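Local structure of minor fimbrium subunit Mfa5 (Porphyromonas gingivalis ATCC 33277, 6TO1) at residues Lys424-Ser429 against His434-Ser439; Asp415-Gly420 against Ile467-Tyr472; Pro419-Lys424 against Gly496-Asn501. The protein is an accessory subunit of the minor fimbriae, surface pili that mediate biofilm formation and adhesion to host cells and to other oral bacteria. All blocks are in the same frame, centred on the assembly; numbering follows the deposited sequence.

Contact 1: residues Lys424-Ser429 against His434-Ser439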
ATOM      1  N   LYS A 424     -24.939 -20.551   4.931  1.00 23.56           N
ATOM      2  CA  LYS A 424     -24.816 -21.991   4.757  1.00 32.75           C
ATOM      3  C   LYS A 424     -23.776 -22.543   5.718  1.00 31.34           C
ATOM      4  O   LYS A 424     -22.678 -22.000   5.843  1.00 27.59           O
ATOM      5  CB  LYS A 424     -24.436 -22.281   3.305  1.00 32.79           C
ATOM      6  CG  LYS A 424     -24.310 -23.767   2.961  1.00 36.72           C
ATOM      7  CD  LYS A 424     -24.000 -23.948   1.489  1.00 40.82           C
ATOM      8  CE  LYS A 424     -23.852 -25.425   1.097  1.00 44.77           C
ATOM      9  NZ  LYS A 424     -25.114 -26.170   1.307  1.00 60.75           N
ATOM     10  N   ASN A 425     -24.178 -23.573   6.456  1.00 29.54           N
ATOM     11  CA  ASN A 425     -23.348 -24.444   7.286  1.00 33.82           C
ATOM     12  C   ASN A 425     -22.864 -23.812   8.576  1.00 38.69           C
ATOM     13  O   ASN A 425     -22.034 -24.412   9.269  1.00 38.54           O
ATOM     14  CB  ASN A 425     -22.134 -24.981   6.522  1.00 35.61           C
ATOM     15  CG  ASN A 425     -22.517 -25.985   5.458  1.00 45.36           C
ATOM     16  OD1 ASN A 425     -23.569 -26.617   5.543  1.00 42.66           O
ATOM     17  ND2 ASN A 425     -21.683 -26.114   4.435  1.00 49.18           N
ATOM     18  N   LEU A 426     -23.354 -22.635   8.939  1.00 32.16           N
ATOM     19  CA  LEU A 426     -22.937 -21.994  10.182  1.00 32.59           C
ATOM     20  C   LEU A 426     -24.024 -22.278  11.219  1.00 43.93           C
ATOM     21  O   LEU A 426     -25.094 -21.661  11.209  1.00 41.57           O
ATOM     22  CB  LEU A 426     -22.699 -20.502   9.990  1.00 35.01           C
ATOM     23  CG  LEU A 426     -21.652 -20.140   8.938  1.00 27.40           C
ATOM     24  CD1 LEU A 426     -21.152 -18.695   9.189  1.00 27.60           C
ATOM     25  CD2 LEU A 426     -20.477 -21.089   8.871  1.00 33.51           C
ATOM     26  N   THR A 427     -23.743 -23.232  12.106  1.00 43.23           N
ATOM     27  CA  THR A 427     -24.704 -23.657  13.112  1.00 55.97           C
ATOM     28  C   THR A 427     -24.324 -23.233  14.520  1.00 58.64           C
ATOM     29  O   THR A 427     -25.210 -23.142  15.376  1.00 59.05           O
ATOM     30  CB  THR A 427     -24.856 -25.185  13.096  1.00 56.10           C
ATOM     31  OG1 THR A 427     -23.595 -25.789  13.421  1.00 58.66           O
ATOM     32  CG2 THR A 427     -25.306 -25.662  11.731  1.00 55.51           C
ATOM     33  N   GLN A 428     -23.044 -22.975  14.781  1.00 47.16           N
ATOM     34  CA  GLN A 428     -22.625 -22.574  16.113  1.00 43.99           C
ATOM     35  C   GLN A 428     -21.579 -21.472  16.041  1.00 51.07           C
ATOM     36  O   GLN A 428     -20.872 -21.309  15.045  1.00 39.55           O
ATOM     37  CB  GLN A 428     -22.075 -23.762  16.916  1.00 53.41           C
ATOM     38  CG  GLN A 428     -21.017 -24.565  16.200  1.00 45.14           C
ATOM     39  CD  GLN A 428     -20.546 -25.761  17.018  1.00 58.00           C
ATOM     40  OE1 GLN A 428     -20.665 -25.780  18.240  1.00 56.90           O
ATOM     41  NE2 GLN A 428     -20.009 -26.760  16.341  1.00 42.19           N
ATOM     42  N   SER A 429     -21.489 -20.724  17.134  1.00 44.36           N
ATOM     43  CA  SER A 429     -20.506 -19.669  17.249  1.00 38.27           C
ATOM     44  C   SER A 429     -19.101 -20.259  17.310  1.00 47.15           C
ATOM     45  O   SER A 429     -18.888 -21.413  17.691  1.00 37.86           O
ATOM     46  CB  SER A 429     -20.783 -18.827  18.489  1.00 38.63           C
ATOM     47  OG  SER A 429     -22.073 -18.249  18.445  1.00 34.53           O
ATOM     48  N   HIS A 434     -12.617 -22.193   8.269  0.56 34.20           N
ATOM     49  CA  HIS A 434     -12.540 -23.326   7.351  0.56 33.23           C
ATOM     50  C   HIS A 434     -13.895 -23.758   6.817  0.56 34.35           C
ATOM     51  O   HIS A 434     -13.961 -24.731   6.064  0.56 38.02           O
ATOM     52  CB  HIS A 434     -11.825 -24.488   8.053  0.56 38.97           C
ATOM     53  CG  HIS A 434     -10.561 -24.059   8.727  0.56 36.12           C
ATOM     54  ND1 HIS A 434      -9.425 -23.723   8.023  0.56 44.82           N
ATOM     55  CD2 HIS A 434     -10.274 -23.839  10.031  0.56 38.48           C
ATOM     56  CE1 HIS A 434      -8.483 -23.346   8.867  0.56 37.71           C
ATOM     57  NE2 HIS A 434      -8.972 -23.408  10.091  0.56 40.27           N
ATOM     58  N   LEU A 435     -14.962 -23.033   7.143  1.00 33.43           N
ATOM     59  CA  LEU A 435     -16.273 -23.260   6.557  1.00 31.98           C
ATOM     60  C   LEU A 435     -16.620 -22.230   5.492  1.00 38.06           C
ATOM     61  O   LEU A 435     -17.655 -22.372   4.824  1.00 36.76           O
ATOM     62  CB  LEU A 435     -17.333 -23.232   7.654  1.00 34.06           C
ATOM     63  CG  LEU A 435     -17.180 -24.297   8.749  1.00 33.21           C
ATOM     64  CD1 LEU A 435     -18.235 -24.125   9.825  1.00 37.05           C
ATOM     65  CD2 LEU A 435     -17.255 -25.666   8.101  1.00 41.37           C
ATOM     66  N   LEU A 436     -15.784 -21.201   5.340  1.00 28.35           N
ATOM     67  CA  LEU A 436     -15.891 -20.148   4.340  1.00 40.62           C
ATOM     68  C   LEU A 436     -14.671 -20.184   3.425  1.00 38.44           C
ATOM     69  O   LEU A 436     -13.684 -20.869   3.692  1.00 37.71           O
ATOM     70  CB  LEU A 436     -15.969 -18.767   5.002  1.00 34.82           C
ATOM     71  CG  LEU A 436     -17.309 -18.331   5.564  1.00 36.57           C
ATOM     72  CD1 LEU A 436     -17.855 -19.338   6.545  1.00 46.59           C
ATOM     73  CD2 LEU A 436     -17.177 -16.972   6.252  1.00 43.52           C
ATOM     74  N   ASN A 437     -14.723 -19.417   2.342  1.00 31.56           N
ATOM     75  CA  ASN A 437     -13.554 -19.195   1.489  1.00 28.22           C
ATOM     76  C   ASN A 437     -12.922 -17.881   1.945  1.00 33.62           C
ATOM     77  O   ASN A 437     -13.499 -16.810   1.737  1.00 26.12           O
ATOM     78  CB  ASN A 437     -13.964 -19.154   0.020  1.00 33.71           C
ATOM     79  CG  ASN A 437     -12.792 -18.927  -0.911  1.00 54.41           C
ATOM     80  OD1 ASN A 437     -11.631 -18.916  -0.491  1.00 65.77           O
ATOM     81  ND2 ASN A 437     -13.093 -18.744  -2.194  1.00 64.31           N
ATOM     82  N   VAL A 438     -11.749 -17.968   2.575  1.00 31.72           N
ATOM     83  CA  VAL A 438     -11.091 -16.830   3.218  1.00 32.71           C
ATOM     84  C   VAL A 438      -9.665 -16.736   2.691  1.00 33.16           C
ATOM     85  O   VAL A 438      -8.879 -17.666   2.888  1.00 29.58           O
ATOM     86  CB  VAL A 438     -11.074 -16.991   4.749  1.00 32.10           C
ATOM     87  CG1 VAL A 438     -10.292 -15.849   5.400  1.00 39.91           C
ATOM     88  CG2 VAL A 438     -12.467 -17.066   5.290  1.00 37.76           C
ATOM     89  N   SER A 439      -9.323 -15.617   2.041  1.00 29.87           N
ATOM     90  CA  SER A 439      -8.006 -15.519   1.414  1.00 25.60           C
ATOM     91  C   SER A 439      -6.912 -15.196   2.424  1.00 31.38           C
ATOM     92  O   SER A 439      -5.766 -15.610   2.237  1.00 29.64           O
ATOM     93  CB  SER A 439      -8.023 -14.471   0.302  1.00 29.88           C
ATOM     94  OG  SER A 439      -8.040 -13.165   0.856  1.00 24.23           O
TER
HETATM   95  O   HOH W   1     -20.628 -20.877   4.457  1.00 42.49           O
HETATM   96  O   HOH W   2     -19.426 -24.448   4.285  1.00 49.13           O

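Contact 2: residues Asp415-Gly420 against Ile467-Tyr472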
ATOM      1  N   ASP A 415     -19.654  -7.832   9.839  1.00 21.76           N
ATOM      2  CA  ASP A 415     -20.643  -8.052   8.790  1.00 19.57           C
ATOM      3  C   ASP A 415     -21.844  -8.717   9.449  1.00 18.35           C
ATOM      4  O   ASP A 415     -21.746  -9.864   9.882  1.00 21.15           O
ATOM      5  CB  ASP A 415     -20.038  -8.923   7.693  1.00 17.91           C
ATOM      6  CG  ASP A 415     -21.031  -9.329   6.618  1.00 20.31           C
ATOM      7  OD1 ASP A 415     -22.073  -8.681   6.436  1.00 22.50           O
ATOM      8  OD2 ASP A 415     -20.717 -10.311   5.918  1.00 22.91           O
ATOM      9  N   PHE A 416     -22.928  -7.964   9.588  1.00 18.24           N
ATOM     10  CA  PHE A 416     -24.165  -8.433  10.207  1.00 19.90           C
ATOM     11  C   PHE A 416     -25.071  -8.907   9.080  1.00 21.94           C
ATOM     12  O   PHE A 416     -25.529  -8.103   8.264  1.00 23.58           O
ATOM     13  CB  PHE A 416     -24.831  -7.320  11.011  1.00 23.79           C
ATOM     14  CG  PHE A 416     -24.113  -6.959  12.298  1.00 22.59           C
ATOM     15  CD1 PHE A 416     -24.368  -7.639  13.473  1.00 29.77           C
ATOM     16  CD2 PHE A 416     -23.193  -5.920  12.317  1.00 30.22           C
ATOM     17  CE1 PHE A 416     -23.719  -7.289  14.649  1.00 31.24           C
ATOM     18  CE2 PHE A 416     -22.542  -5.577  13.481  1.00 29.11           C
ATOM     19  CZ  PHE A 416     -22.818  -6.245  14.645  1.00 31.70           C
ATOM     20  N   VAL A 417     -25.333 -10.210   9.033  1.00 21.50           N
ATOM     21  CA  VAL A 417     -26.231 -10.748   8.018  1.00 20.14           C
ATOM     22  C   VAL A 417     -27.664 -10.334   8.313  1.00 21.73           C
ATOM     23  O   VAL A 417     -28.100 -10.295   9.468  1.00 23.60           O
ATOM     24  CB  VAL A 417     -26.082 -12.280   7.934  1.00 21.73           C
ATOM     25  CG1 VAL A 417     -27.012 -12.838   6.903  1.00 22.50           C
ATOM     26  CG2 VAL A 417     -24.629 -12.627   7.605  1.00 25.45           C
ATOM     27  N   ALA A 418     -28.392  -9.988   7.260  1.00 20.34           N
ATOM     28  CA  ALA A 418     -29.680  -9.341   7.405  1.00 17.31           C
ATOM     29  C   ALA A 418     -30.788 -10.351   7.710  1.00 23.36           C
ATOM     30  O   ALA A 418     -30.644 -11.561   7.466  1.00 20.31           O
ATOM     31  CB  ALA A 418     -30.048  -8.583   6.132  1.00 18.05           C
ATOM     32  N   PRO A 419     -31.893  -9.868   8.269  1.00 21.42           N
ATOM     33  CA  PRO A 419     -33.030 -10.755   8.561  1.00 23.59           C
ATOM     34  C   PRO A 419     -33.552 -11.402   7.292  1.00 19.38           C
ATOM     35  O   PRO A 419     -33.639 -10.779   6.233  1.00 21.57           O
ATOM     36  CB  PRO A 419     -34.082  -9.819   9.176  1.00 32.87           C
ATOM     37  CG  PRO A 419     -33.334  -8.635   9.639  1.00 42.14           C
ATOM     38  CD  PRO A 419     -32.132  -8.489   8.724  1.00 26.04           C
ATOM     39  N   GLY A 420     -33.938 -12.668   7.417  1.00 22.74           N
ATOM     40  CA  GLY A 420     -34.426 -13.406   6.286  1.00 21.55           C
ATOM     41  C   GLY A 420     -33.392 -14.263   5.601  1.00 26.27           C
ATOM     42  O   GLY A 420     -33.763 -15.085   4.759  1.00 24.83           O
ATOM     43  N   ILE A 467     -13.347 -12.600   1.516  1.00 21.88           N
ATOM     44  CA  ILE A 467     -14.078 -13.710   2.096  1.00 21.62           C
ATOM     45  C   ILE A 467     -15.319 -13.888   1.235  1.00 22.65           C
ATOM     46  O   ILE A 467     -15.879 -12.919   0.701  1.00 20.33           O
ATOM     47  CB  ILE A 467     -14.479 -13.524   3.570  1.00 27.97           C
ATOM     48  CG1 ILE A 467     -15.463 -12.380   3.743  1.00 27.46           C
ATOM     49  CG2 ILE A 467     -13.237 -13.340   4.452  1.00 26.94           C
ATOM     50  CD1 ILE A 467     -15.970 -12.283   5.163  1.00 35.00           C
ATOM     51  N   THR A 468     -15.747 -15.145   1.102  1.00 24.14           N
ATOM     52  CA  THR A 468     -16.952 -15.475   0.361  1.00 24.61           C
ATOM     53  C   THR A 468     -17.691 -16.554   1.146  1.00 21.43           C
ATOM     54  O   THR A 468     -17.075 -17.518   1.606  1.00 22.44           O
ATOM     55  CB  THR A 468     -16.637 -15.982  -1.043  1.00 27.25           C
ATOM     56  OG1 THR A 468     -15.948 -14.971  -1.781  1.00 26.38           O
ATOM     57  CG2 THR A 468     -17.920 -16.357  -1.781  1.00 26.91           C
ATOM     58  N   TYR A 469     -18.997 -16.361   1.301  1.00 21.71           N
ATOM     59  CA  TYR A 469     -19.888 -17.289   1.991  1.00 22.98           C
ATOM     60  C   TYR A 469     -21.208 -17.337   1.242  1.00 27.76           C
ATOM     61  O   TYR A 469     -21.614 -16.361   0.608  1.00 21.86           O
ATOM     62  CB  TYR A 469     -20.116 -16.875   3.462  1.00 22.70           C
ATOM     63  CG  TYR A 469     -20.669 -15.483   3.682  1.00 19.54           C
ATOM     64  CD1 TYR A 469     -22.037 -15.264   3.772  1.00 19.37           C
ATOM     65  CD2 TYR A 469     -19.825 -14.369   3.810  1.00 17.39           C
ATOM     66  CE1 TYR A 469     -22.562 -13.990   3.974  1.00 23.96           C
ATOM     67  CE2 TYR A 469     -20.357 -13.078   4.013  1.00 20.57           C
ATOM     68  CZ  TYR A 469     -21.715 -12.896   4.106  1.00 22.39           C
ATOM     69  OH  TYR A 469     -22.267 -11.645   4.318  1.00 24.33           O
ATOM     70  N   ARG A 470     -21.889 -18.477   1.336  1.00 23.83           N
ATOM     71  CA  ARG A 470     -23.197 -18.654   0.721  1.00 21.76           C
ATOM     72  C   ARG A 470     -24.306 -18.370   1.726  1.00 20.40           C
ATOM     73  O   ARG A 470     -24.224 -18.774   2.893  1.00 20.74           O
ATOM     74  CB  ARG A 470     -23.358 -20.071   0.170  1.00 27.49           C
ATOM     75  CG  ARG A 470     -24.637 -20.281  -0.621  1.00 25.89           C
ATOM     76  CD  ARG A 470     -24.575 -21.508  -1.541  1.00 30.74           C
ATOM     77  NE  ARG A 470     -23.626 -21.297  -2.627  1.00 25.46           N
ATOM     78  CZ  ARG A 470     -23.467 -22.117  -3.659  1.00 36.69           C
ATOM     79  NH1 ARG A 470     -24.213 -23.217  -3.766  1.00 32.42           N
ATOM     80  NH2 ARG A 470     -22.580 -21.823  -4.594  1.00 27.84           N
ATOM     81  N   ILE A 471     -25.319 -17.644   1.269  1.00 22.78           N
ATOM     82  CA  ILE A 471     -26.518 -17.395   2.060  1.00 18.62           C
ATOM     83  C   ILE A 471     -27.711 -18.052   1.372  1.00 19.26           C
ATOM     84  O   ILE A 471     -27.786 -18.138   0.143  1.00 23.01           O
ATOM     85  CB  ILE A 471     -26.839 -15.901   2.302  1.00 20.05           C
ATOM     86  CG1 ILE A 471     -27.033 -15.154   0.996  1.00 19.84           C
ATOM     87  CG2 ILE A 471     -25.772 -15.249   3.164  1.00 23.82           C
ATOM     88  CD1 ILE A 471     -27.433 -13.692   1.185  1.00 25.02           C
ATOM     89  N   TYR A 472     -28.672 -18.462   2.189  1.00 25.56           N
ATOM     90  CA  TYR A 472     -29.958 -18.924   1.706  1.00 20.70           C
ATOM     91  C   TYR A 472     -31.055 -18.014   2.238  1.00 18.18           C
ATOM     92  O   TYR A 472     -30.986 -17.544   3.379  1.00 21.39           O
ATOM     93  CB  TYR A 472     -30.271 -20.343   2.193  1.00 23.08           C
ATOM     94  CG  TYR A 472     -29.401 -21.431   1.653  1.00 24.55           C
ATOM     95  CD1 TYR A 472     -29.286 -21.646   0.295  1.00 25.24           C
ATOM     96  CD2 TYR A 472     -28.703 -22.263   2.515  1.00 30.89           C
ATOM     97  CE1 TYR A 472     -28.488 -22.671  -0.197  1.00 25.48           C
ATOM     98  CE2 TYR A 472     -27.894 -23.288   2.025  1.00 38.65           C
ATOM     99  CZ  TYR A 472     -27.802 -23.482   0.671  1.00 37.44           C
ATOM    100  OH  TYR A 472     -27.010 -24.489   0.160  1.00 46.72           O
TER

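Contact 3: residues Pro419-Lys424 against Gly496-Asn501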
ATOM      1  N   PRO A 419     -31.893  -9.868   8.269  1.00 21.42           N
ATOM      2  CA  PRO A 419     -33.030 -10.755   8.561  1.00 23.59           C
ATOM      3  C   PRO A 419     -33.552 -11.402   7.292  1.00 19.38           C
ATOM      4  O   PRO A 419     -33.639 -10.779   6.233  1.00 21.57           O
ATOM      5  CB  PRO A 419     -34.082  -9.819   9.176  1.00 32.87           C
ATOM      6  CG  PRO A 419     -33.334  -8.635   9.639  1.00 42.14           C
ATOM      7  CD  PRO A 419     -32.132  -8.489   8.724  1.00 26.04           C
ATOM      8  N   GLY A 420     -33.938 -12.668   7.417  1.00 22.74           N
ATOM      9  CA  GLY A 420     -34.426 -13.406   6.286  1.00 21.55           C
ATOM     10  C   GLY A 420     -33.392 -14.263   5.601  1.00 26.27           C
ATOM     11  O   GLY A 420     -33.763 -15.085   4.759  1.00 24.83           O
ATOM     12  N   PHE A 421     -32.116 -14.114   5.942  1.00 22.92           N
ATOM     13  CA  PHE A 421     -31.041 -14.866   5.302  1.00 23.81           C
ATOM     14  C   PHE A 421     -30.186 -15.575   6.334  1.00 25.90           C
ATOM     15  O   PHE A 421     -29.938 -15.059   7.424  1.00 25.93           O
ATOM     16  CB  PHE A 421     -30.217 -13.914   4.415  1.00 22.06           C
ATOM     17  CG  PHE A 421     -31.045 -13.279   3.359  1.00 23.15           C
ATOM     18  CD1 PHE A 421     -31.288 -13.937   2.163  1.00 20.84           C
ATOM     19  CD2 PHE A 421     -31.673 -12.072   3.598  1.00 24.93           C
ATOM     20  CE1 PHE A 421     -32.114 -13.390   1.219  1.00 22.21           C
ATOM     21  CE2 PHE A 421     -32.502 -11.510   2.654  1.00 26.96           C
ATOM     22  CZ  PHE A 421     -32.714 -12.159   1.455  1.00 24.00           C
ATOM     23  N   ILE A 422     -29.780 -16.791   5.993  1.00 20.31           N
ATOM     24  CA  ILE A 422     -28.905 -17.582   6.844  1.00 23.71           C
ATOM     25  C   ILE A 422     -27.678 -17.998   6.050  1.00 19.97           C
ATOM     26  O   ILE A 422     -27.718 -18.116   4.821  1.00 23.92           O
ATOM     27  CB  ILE A 422     -29.646 -18.802   7.402  1.00 26.72           C
ATOM     28  CG1 ILE A 422     -30.101 -19.694   6.267  1.00 27.74           C
ATOM     29  CG2 ILE A 422     -30.879 -18.366   8.197  1.00 28.47           C
ATOM     30  CD1 ILE A 422     -30.967 -20.868   6.757  1.00 49.63           C
ATOM     31  N   VAL A 423     -26.581 -18.176   6.761  1.00 22.61           N
ATOM     32  CA  VAL A 423     -25.307 -18.506   6.154  1.00 27.76           C
ATOM     33  C   VAL A 423     -25.186 -20.017   6.118  1.00 27.91           C
ATOM     34  O   VAL A 423     -25.330 -20.688   7.143  1.00 27.18           O
ATOM     35  CB  VAL A 423     -24.135 -17.873   6.920  1.00 28.73           C
ATOM     36  CG1 VAL A 423     -22.833 -18.204   6.204  1.00 21.95           C
ATOM     37  CG2 VAL A 423     -24.293 -16.373   7.015  1.00 22.68           C
ATOM     38  N   LYS A 424     -24.939 -20.551   4.931  1.00 23.56           N
ATOM     39  CA  LYS A 424     -24.816 -21.991   4.757  1.00 32.75           C
ATOM     40  C   LYS A 424     -23.776 -22.543   5.718  1.00 31.34           C
ATOM     41  O   LYS A 424     -22.678 -22.000   5.843  1.00 27.59           O
ATOM     42  CB  LYS A 424     -24.436 -22.281   3.305  1.00 32.79           C
ATOM     43  CG  LYS A 424     -24.310 -23.767   2.961  1.00 36.72           C
ATOM     44  CD  LYS A 424     -24.000 -23.948   1.489  1.00 40.82           C
ATOM     45  CE  LYS A 424     -23.852 -25.425   1.097  1.00 44.77           C
ATOM     46  NZ  LYS A 424     -25.114 -26.170   1.307  1.00 60.75           N
ATOM     47  N   GLY A 496     -34.044  -2.666  -5.356  1.00 21.83           N
ATOM     48  CA  GLY A 496     -35.246  -2.660  -4.550  1.00 25.12           C
ATOM     49  C   GLY A 496     -35.498  -3.914  -3.732  1.00 31.99           C
ATOM     50  O   GLY A 496     -36.559  -4.027  -3.114  1.00 26.48           O
ATOM     51  N   GLY A 497     -34.565  -4.852  -3.703  1.00 25.19           N
ATOM     52  CA  GLY A 497     -34.756  -6.095  -2.989  1.00 23.43           C
ATOM     53  C   GLY A 497     -34.468  -5.969  -1.510  1.00 18.79           C
ATOM     54  O   GLY A 497     -34.318  -4.876  -0.945  1.00 24.52           O
ATOM     55  N   PHE A 498     -34.402  -7.130  -0.875  1.00 18.95           N
ATOM     56  CA  PHE A 498     -34.051  -7.238   0.524  1.00 21.56           C
ATOM     57  C   PHE A 498     -32.550  -7.085   0.678  1.00 18.43           C
ATOM     58  O   PHE A 498     -31.793  -7.610  -0.142  1.00 21.51           O
ATOM     59  CB  PHE A 498     -34.439  -8.604   1.059  1.00 19.47           C
ATOM     60  CG  PHE A 498     -35.931  -8.851   1.105  1.00 21.50           C
ATOM     61  CD1 PHE A 498     -36.775  -7.908   1.645  1.00 23.79           C
ATOM     62  CD2 PHE A 498     -36.455 -10.059   0.665  1.00 21.03           C
ATOM     63  CE1 PHE A 498     -38.124  -8.128   1.715  1.00 24.33           C
ATOM     64  CE2 PHE A 498     -37.817 -10.308   0.741  1.00 18.10           C
ATOM     65  CZ  PHE A 498     -38.656  -9.333   1.263  1.00 22.91           C
ATOM     66  N   ASP A 499     -32.132  -6.441   1.765  1.00 21.11           N
ATOM     67  CA  ASP A 499     -30.720  -6.448   2.135  1.00 20.04           C
ATOM     68  C   ASP A 499     -30.228  -7.873   2.387  1.00 21.56           C
ATOM     69  O   ASP A 499     -30.896  -8.655   3.069  1.00 23.55           O
ATOM     70  CB  ASP A 499     -30.494  -5.665   3.420  1.00 19.00           C
ATOM     71  CG  ASP A 499     -30.341  -4.166   3.190  1.00 23.89           C
ATOM     72  OD1 ASP A 499     -29.494  -3.759   2.371  1.00 23.43           O
ATOM     73  OD2 ASP A 499     -31.068  -3.415   3.859  1.00 25.37           O
ATOM     74  N   THR A 500     -29.016  -8.179   1.917  1.00 18.11           N
ATOM     75  CA  THR A 500     -28.314  -9.355   2.423  1.00 21.04           C
ATOM     76  C   THR A 500     -27.563  -9.050   3.715  1.00 20.94           C
ATOM     77  O   THR A 500     -27.355  -9.947   4.549  1.00 18.92           O
ATOM     78  CB  THR A 500     -27.328  -9.899   1.392  1.00 23.89           C
ATOM     79  OG1 THR A 500     -26.343  -8.904   1.105  1.00 21.27           O
ATOM     80  CG2 THR A 500     -28.013 -10.265   0.087  1.00 23.84           C
ATOM     81  N   ASN A 501     -27.152  -7.798   3.891  1.00 18.40           N
ATOM     82  CA  ASN A 501     -26.402  -7.361   5.056  1.00 17.67           C
ATOM     83  C   ASN A 501     -27.120  -6.199   5.727  1.00 18.41           C
ATOM     84  O   ASN A 501     -27.637  -5.310   5.050  1.00 19.16           O
ATOM     85  CB  ASN A 501     -24.962  -6.843   4.696  1.00 20.26           C
ATOM     86  CG  ASN A 501     -24.182  -7.750   3.815  1.00 24.97           C
ATOM     87  OD1 ASN A 501     -24.626  -8.761   3.304  1.00 21.95           O
TER
HETATM   88  O   HOH W   3     -33.205  -8.507   4.614  1.00 24.61           O

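Contact 1: residues Lys424-Ser429 against His434-Ser439
The backbones of Lys424-Ser429 and His434-Ser439 stay well apart: their nearest approach is at Asn425 and Leu435, with the CA atoms 7.2 Å from each other. Residues 424-429 follow no regular strand, and 437-438 is a short one. Two waters fill in for direct bonding, both giving a proton to Leu435 O. One accepts from Asn425 ND2 at 2.8 Å and lies 2.8 Å from Leu435 O. The other donates to Lys424 O at 2.7 Å and only weakly to Leu435 O. Here the chain crosses between the layers of the beta sandwich: strands 421-423 and 437-438 share a sheet, while 430-431 between them belongs to the other. The apolar part is three leucines. Leu426 CD2 sits 3.9 Å from Leu435 CD1 and again 3.9 Å from Leu436 CD1, one methyl group serving two partners. Leu426 and Leu435 run past each other in opposite senses, while Leu436 crosses Leu426 at roughly a right angle. In Leu426, CG lies anti to the carbonyl carbon (chi1 -58°) and carries CD2 toward the two leucines, although CB does not point at them. Leu426 also packs on Tyr445 and Leu452.

Contact 2: residues Asp415-Gly420 against Ile467-Tyr472
Tyr469 OH gives its proton to Asp415 OD2 over 2.6 Å, a short bond that uses the syn lone pair of the carboxylate, on the side of OD1. The two side chains come from opposite directions, carboxylate and ring planes 45° apart, and Asp415 OD2 also lies 3.3 Å from Tyr469 CZ. With CG between the backbone N and the carbonyl carbon (chi1 57°), the tyrosine ring extends into the interior toward Asp415. Here the two layers of a beta sandwich face each other: strand 408-417 belongs to one sheet and strand 463-473 to the other. The touching pieces, 415-420 and 469-472, run only 14° from parallel. They draw together along their length, the CA atoms being 11.0 Å apart for Asp415 and Ile467 but 8.4 Å for Gly420 and Tyr472. Asp415 also touches Asn501, whose side chain carries the intramolecular isopeptide, consistent with the tyrosine positioning an acid beside that link. Two residues on, Val417 packs against the same phenol, its CG2 4.2 Å from Tyr469 OH and 4.4 Å from Tyr469 CE1. The Tyr469 ring packs further on Val113 and Leu115.

Contact 3: residues Pro419-Lys424 against Gly496-Asn501
At one end of the beta sandwich, strand 421-423 of the first sheet meets the stretch that leads into strand 501-510 of the second, and Asn501 at its start carries the domain's intramolecular isopeptide bond. The apolar contact belongs to Phe421, which turns inward from its strand with CG anti to the carbonyl carbon (chi1 -60°) and brings the far end of its ring to 496-501. Phe498 CB lies near the plane of that ring, at its edge, 3.8 Å from Phe421 CE2 and 4.0 Å from Phe421 CZ. It is thus the CB of Phe498 that touches; the two side chains cross at about a right angle, and the Phe498 ring leads away to pack edge-to-face with Trp630. Val526 also lies against Phe421.

Between ring and backbone, Asp499 O approaches Phe421 obliquely, 3.3 Å from CE2 and 3.5 Å from CD2. The carboxylate of Asp499 is engaged outside this contact, with Asn486 and in a salt bridge to Arg523.

Water supplies the polar bridge. One molecule, lying in the plane of the Phe421 ring beyond its edge, is 2.8 Å from both Pro419 O and Asp499 O; it has more acceptors within reach than protons to give, so not every one of these contacts can be a full hydrogen bond at once.

The covalent link joins Asn501 CG to Lys94 NZ. Lys94 is on strand 90-98 of the opposite sheet, so the bond staples the two layers together, with an acid close by as in other isopeptide domains. The remaining oxygen, Asn501 OD1, accepts a hydrogen bond from Thr500 OG1 at 2.8 Å, the hydroxyl standing 51° out of the carbonyl plane.

Overall arrangement
All three contacts lie in one beta-sandwich domain. The centres of contacts 2 and 3 are about 6 Å apart, those of 1 and 2 about 11 Å, and those of 1 and 3 about 16 Å. Along the chain, 415-420 and 419-424 overlap and run on into 424-429; 434-439 follows closely, then 467-472 and 496-501. Strand 463-473 is the common neighbour, pairing antiparallel with both 421-423 and 437-438. Lys424, shared by contacts 1 and 3, ties them to contact 2 through its NZ to Tyr472 OH and its N to Arg470 O. Contacts 2 and 3 adjoin the isopeptide, while contact 1 lies farther out at the surface, consistent with a covalently cross-linked sandwich domain in the pilus tip protein.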